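Local coordinates for hypothetical protein, similar to alpha-acetolactate decarboxylase (Staphylococcus aureus subsp. aureus, PDB 1XV2), which probably catalyses the decarboxylation of alpha-acetolactate to acetoin and carries a bound zinc ion, at residues L14-A26 against N216-V229. Numbering follows the deposited sequence.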
loop_
_atom_site.group_PDB
_atom_site.type_symbol
_atom_site.label_atom_id
_atom_site.label_comp_id
_atom_site.label_asym_id
_atom_site.label_seq_id
_atom_site.Cartn_x
_atom_site.Cartn_y
_atom_site.Cartn_z
ATOM N N LEU A 14 -0.441 0.057 9.889
ATOM C CA LEU A 14 -1.208 -0.391 11.044
ATOM C C LEU A 14 -0.861 -1.827 11.421
ATOM O O LEU A 14 -0.739 -2.154 12.597
ATOM C CB LEU A 14 -2.706 -0.283 10.757
ATOM C CG LEU A 14 -3.634 -0.751 11.881
ATOM C CD1 LEU A 14 -3.339 0.032 13.148
ATOM C CD2 LEU A 14 -5.078 -0.571 11.454
ATOM N N GLY A 15 -0.692 -2.677 10.415
ATOM C CA GLY A 15 -0.364 -4.068 10.669
ATOM C C GLY A 15 0.962 -4.273 11.384
ATOM O O GLY A 15 1.069 -5.134 12.252
ATOM N N THR A 16 1.973 -3.494 11.013
ATOM C CA THR A 16 3.289 -3.600 11.630
ATOM C C THR A 16 3.263 -3.001 13.037
ATOM O O THR A 16 3.986 -3.453 13.926
ATOM C CB THR A 16 4.368 -2.883 10.777
ATOM O OG1 THR A 16 4.515 -3.565 9.523
ATOM C CG2 THR A 16 5.708 -2.870 11.499
ATOM N N LEU A 17 2.436 -1.979 13.238
ATOM C CA LEU A 17 2.318 -1.373 14.558
ATOM C C LEU A 17 1.692 -2.443 15.455
ATOM O O LEU A 17 2.197 -2.727 16.540
ATOM C CB LEU A 17 1.410 -0.136 14.515
ATOM C CG LEU A 17 1.376 0.721 15.788
ATOM C CD1 LEU A 17 2.651 1.549 15.867
ATOM C CD2 LEU A 17 0.152 1.637 15.779
HETATM N N MSE A 18 0.599 -3.042 14.980
HETATM C CA MSE A 18 -0.106 -4.088 15.722
HETATM C C MSE A 18 0.830 -5.239 16.076
HETATM O O MSE A 18 0.657 -5.904 17.097
HETATM C CB MSE A 18 -1.271 -4.643 14.893
HETATM C CG MSE A 18 -2.412 -3.675 14.634
HETATM SE SE MSE A 18 -3.395 -3.178 16.226
HETATM C CE MSE A 18 -4.346 -4.817 16.531
ATOM N N ALA A 19 1.821 -5.468 15.219
ATOM C CA ALA A 19 2.786 -6.541 15.417
ATOM C C ALA A 19 3.734 -6.295 16.588
ATOM O O ALA A 19 4.435 -7.209 17.020
ATOM C CB ALA A 19 3.587 -6.758 14.140
ATOM N N GLY A 20 3.773 -5.064 17.092
ATOM C CA GLY A 20 4.643 -4.780 18.219
ATOM C C GLY A 20 5.803 -3.835 17.973
ATOM O O GLY A 20 6.599 -3.592 18.880
ATOM N N LEU A 21 5.919 -3.303 16.761
ATOM C CA LEU A 21 7.002 -2.374 16.462
ATOM C C LEU A 21 6.526 -0.963 16.784
ATOM O O LEU A 21 6.035 -0.240 15.920
ATOM C CB LEU A 21 7.420 -2.490 14.991
ATOM C CG LEU A 21 8.225 -3.752 14.663
ATOM C CD1 LEU A 21 7.353 -4.981 14.819
ATOM C CD2 LEU A 21 8.755 -3.664 13.243
ATOM N N LEU A 22 6.691 -0.578 18.044
ATOM C CA LEU A 22 6.234 0.721 18.511
ATOM C C LEU A 22 7.289 1.822 18.594
ATOM O O LEU A 22 6.999 2.913 19.080
ATOM C CB LEU A 22 5.556 0.546 19.871
ATOM C CG LEU A 22 4.628 -0.673 19.967
ATOM C CD1 LEU A 22 3.934 -0.683 21.323
ATOM C CD2 LEU A 22 3.601 -0.637 18.836
ATOM N N GLU A 23 8.505 1.550 18.129
ATOM C CA GLU A 23 9.555 2.567 18.166
ATOM C C GLU A 23 9.194 3.790 17.322
ATOM O O GLU A 23 8.655 3.659 16.225
ATOM C CB GLU A 23 10.884 1.986 17.669
ATOM C CG GLU A 23 11.654 1.197 18.716
ATOM C CD GLU A 23 12.998 0.698 18.205
ATOM O OE1 GLU A 23 13.703 1.466 17.517
ATOM O OE2 GLU A 23 13.354 -0.459 18.504
ATOM N N GLY A 24 9.481 4.981 17.839
ATOM C CA GLY A 24 9.201 6.192 17.087
ATOM C C GLY A 24 10.202 6.238 15.950
ATOM O O GLY A 24 11.405 6.165 16.190
ATOM N N THR A 25 9.725 6.354 14.716
ATOM C CA THR A 25 10.629 6.365 13.571
ATOM C C THR A 25 10.540 7.607 12.700
ATOM O O THR A 25 11.299 7.761 11.743
ATOM C CB THR A 25 10.385 5.135 12.694
ATOM O OG1 THR A 25 9.005 5.099 12.308
ATOM C CG2 THR A 25 10.724 3.870 13.460
ATOM N N ALA A 26 9.597 8.484 13.022
ATOM C CA ALA A 26 9.421 9.729 12.287
ATOM C C ALA A 26 9.062 10.821 13.288
ATOM O O ALA A 26 8.497 10.551 14.349
ATOM C CB ALA A 26 8.325 9.581 11.239
ATOM N N ASN A 216 15.665 2.676 10.565
ATOM C CA ASN A 216 15.400 2.074 11.863
ATOM C C ASN A 216 15.829 0.614 11.855
ATOM O O ASN A 216 15.266 -0.209 11.135
ATOM C CB ASN A 216 13.911 2.203 12.208
ATOM C CG ASN A 216 13.573 1.611 13.560
ATOM O OD1 ASN A 216 13.223 0.438 13.664
ATOM N ND2 ASN A 216 13.690 2.423 14.610
ATOM N N GLU A 217 16.830 0.302 12.670
ATOM C CA GLU A 217 17.367 -1.047 12.754
ATOM C C GLU A 217 16.376 -2.115 13.209
ATOM O O GLU A 217 16.415 -3.244 12.722
ATOM C CB GLU A 217 18.588 -1.057 13.678
ATOM C CG GLU A 217 19.272 -2.406 13.783
ATOM C CD GLU A 217 20.589 -2.329 14.529
ATOM O OE1 GLU A 217 21.504 -1.626 14.046
ATOM O OE2 GLU A 217 20.709 -2.968 15.597
ATOM N N THR A 218 15.497 -1.773 14.143
ATOM C CA THR A 218 14.531 -2.750 14.630
ATOM C C THR A 218 13.574 -3.177 13.518
ATOM O O THR A 218 13.296 -4.365 13.349
ATOM C CB THR A 218 13.728 -2.196 15.821
ATOM O OG1 THR A 218 14.632 -1.838 16.875
ATOM C CG2 THR A 218 12.760 -3.245 16.337
ATOM N N PHE A 219 13.077 -2.207 12.758
ATOM C CA PHE A 219 12.175 -2.505 11.653
ATOM C C PHE A 219 12.913 -3.326 10.589
ATOM O O PHE A 219 12.450 -4.387 10.174
ATOM C CB PHE A 219 11.652 -1.209 11.032
ATOM C CG PHE A 219 10.786 -1.429 9.820
ATOM C CD1 PHE A 219 9.530 -2.021 9.943
ATOM C CD2 PHE A 219 11.246 -1.090 8.552
ATOM C CE1 PHE A 219 8.747 -2.276 8.819
ATOM C CE2 PHE A 219 10.468 -1.342 7.416
ATOM C CZ PHE A 219 9.221 -1.936 7.550
ATOM N N VAL A 220 14.067 -2.828 10.157
ATOM C CA VAL A 220 14.879 -3.505 9.153
ATOM C C VAL A 220 15.150 -4.983 9.461
ATOM O O VAL A 220 14.915 -5.853 8.620
ATOM C CB VAL A 220 16.244 -2.776 8.971
ATOM C CG1 VAL A 220 17.237 -3.669 8.243
ATOM C CG2 VAL A 220 16.043 -1.493 8.185
ATOM N N LYS A 221 15.636 -5.258 10.669
ATOM C CA LYS A 221 15.978 -6.624 11.078
ATOM C C LYS A 221 14.850 -7.488 11.639
ATOM O O LYS A 221 15.007 -8.705 11.778
ATOM C CB LYS A 221 17.090 -6.586 12.125
ATOM C CG LYS A 221 18.403 -5.984 11.677
ATOM C CD LYS A 221 19.398 -6.057 12.825
ATOM C CE LYS A 221 20.772 -5.544 12.438
ATOM N NZ LYS A 221 21.722 -5.680 13.585
ATOM N N ALA A 222 13.719 -6.876 11.965
ATOM C CA ALA A 222 12.616 -7.620 12.555
ATOM C C ALA A 222 11.957 -8.683 11.687
ATOM O O ALA A 222 11.801 -8.520 10.474
ATOM C CB ALA A 222 11.552 -6.649 13.063
ATOM N N LYS A 223 11.591 -9.785 12.334
ATOM C CA LYS A 223 10.881 -10.877 11.681
ATOM C C LYS A 223 9.460 -10.639 12.175
ATOM O O LYS A 223 9.078 -11.097 13.249
ATOM C CB LYS A 223 11.392 -12.236 12.165
ATOM C CG LYS A 223 10.687 -13.421 11.511
ATOM C CD LYS A 223 11.347 -14.739 11.884
ATOM C CE LYS A 223 10.628 -15.923 11.251
ATOM N NZ LYS A 223 9.218 -16.032 11.725
ATOM N N ILE A 224 8.690 -9.896 11.390
ATOM C CA ILE A 224 7.332 -9.533 11.763
ATOM C C ILE A 224 6.300 -10.645 11.626
ATOM O O ILE A 224 6.136 -11.227 10.555
ATOM C CB ILE A 224 6.866 -8.307 10.943
ATOM C CG1 ILE A 224 7.965 -7.238 10.948
ATOM C CG2 ILE A 224 5.586 -7.734 11.542
ATOM C CD1 ILE A 224 7.669 -6.020 10.084
ATOM N N ASP A 225 5.604 -10.934 12.723
ATOM C CA ASP A 225 4.564 -11.959 12.730
ATOM C C ASP A 225 3.206 -11.279 12.613
ATOM O O ASP A 225 2.784 -10.558 13.517
ATOM C CB ASP A 225 4.621 -12.780 14.022
ATOM C CG ASP A 225 3.455 -13.749 14.150
ATOM O OD1 ASP A 225 3.174 -14.487 13.180
ATOM O OD2 ASP A 225 2.821 -13.778 15.227
ATOM N N TYR A 226 2.525 -11.514 11.496
ATOM C CA TYR A 226 1.222 -10.907 11.252
ATOM C C TYR A 226 0.069 -11.852 11.561
ATOM O O TYR A 226 -1.083 -11.563 11.245
ATOM C CB TYR A 226 1.142 -10.436 9.801
ATOM C CG TYR A 226 2.065 -9.275 9.490
ATOM C CD1 TYR A 226 1.813 -8.001 9.998
ATOM C CD2 TYR A 226 3.191 -9.453 8.690
ATOM C CE1 TYR A 226 2.661 -6.928 9.709
ATOM C CE2 TYR A 226 4.042 -8.391 8.398
ATOM C CZ TYR A 226 3.773 -7.133 8.908
ATOM O OH TYR A 226 4.618 -6.088 8.616
ATOM N N LYS A 227 0.390 -12.975 12.191
ATOM C CA LYS A 227 -0.612 -13.966 12.556
ATOM C C LYS A 227 -1.738 -13.299 13.345
ATOM O O LYS A 227 -1.493 -12.640 14.353
ATOM C CB LYS A 227 0.041 -15.070 13.392
ATOM C CG LYS A 227 -0.869 -16.234 13.749
ATOM C CD LYS A 227 -0.091 -17.324 14.482
ATOM C CE LYS A 227 -0.991 -18.480 14.904
ATOM N NZ LYS A 227 -2.025 -18.060 15.895
ATOM N N ASP A 228 -2.966 -13.463 12.860
ATOM C CA ASP A 228 -4.155 -12.898 13.499
ATOM C C ASP A 228 -4.221 -11.373 13.524
ATOM O O ASP A 228 -5.083 -10.807 14.199
ATOM C CB ASP A 228 -4.286 -13.406 14.939
ATOM C CG ASP A 228 -4.435 -14.911 15.019
ATOM O OD1 ASP A 228 -5.230 -15.475 14.238
ATOM O OD2 ASP A 228 -3.760 -15.524 15.872
ATOM N N VAL A 229 -3.333 -10.705 12.792
ATOM C CA VAL A 229 -3.338 -9.246 12.794
ATOM C C VAL A 229 -4.678 -8.667 12.338
ATOM O O VAL A 229 -5.133 -7.661 12.876
ATOM C CB VAL A 229 -2.202 -8.664 11.911
ATOM C CG1 VAL A 229 -2.477 -8.936 10.444
ATOM C CG2 VAL A 229 -2.062 -7.169 12.173
HETATM O O HOH W 1 16.026 0.409 16.085
#
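Glu23 reaches from the loop after helix 14-18 to Asn216 and Thr218 at the start of helix 217-221. Its CB passes 4.2 Å from Asn216 ND2, the chain then runs extended through CG, and the two carboxylate oxygens are met separately. Asn216 ND2 donates to Glu23 OE1 at 3.1 Å, nearly straight (162°) but from above the carboxylate plane, and OE1 also receives a hydrogen from a water that in turn accepts from Thr218 N. Thr218 OG1 donates to Glu23 OE2 at 2.5 Å, a length so short as to be doubtful. Asn216 is the N-cap of helix 217-221: with CG anti to its backbone N (chi1 -179°), OD1 accepts from Phe219 N in the carbonyl plane while the amide nitrogen stays turned to Glu23, and Thr25 CG2 packs on the amide at 3.5 Å from ND2. Past Gly20, whose positive phi belongs to a Schellman motif, Leu21 inserts CD2 between the Phe219 ring edge (3.8 Å to CD1), Ala222 CB and Ile224 CD1. Ile224 CG2 presses tightly on Ala19 CB (3.4 Å) and also lies over one face of the Tyr226 ring. The Tyr226 hydroxyl hydrogen-bonds Thr16 OG1; Tyr226 also packs on Glu165 of the second subunit.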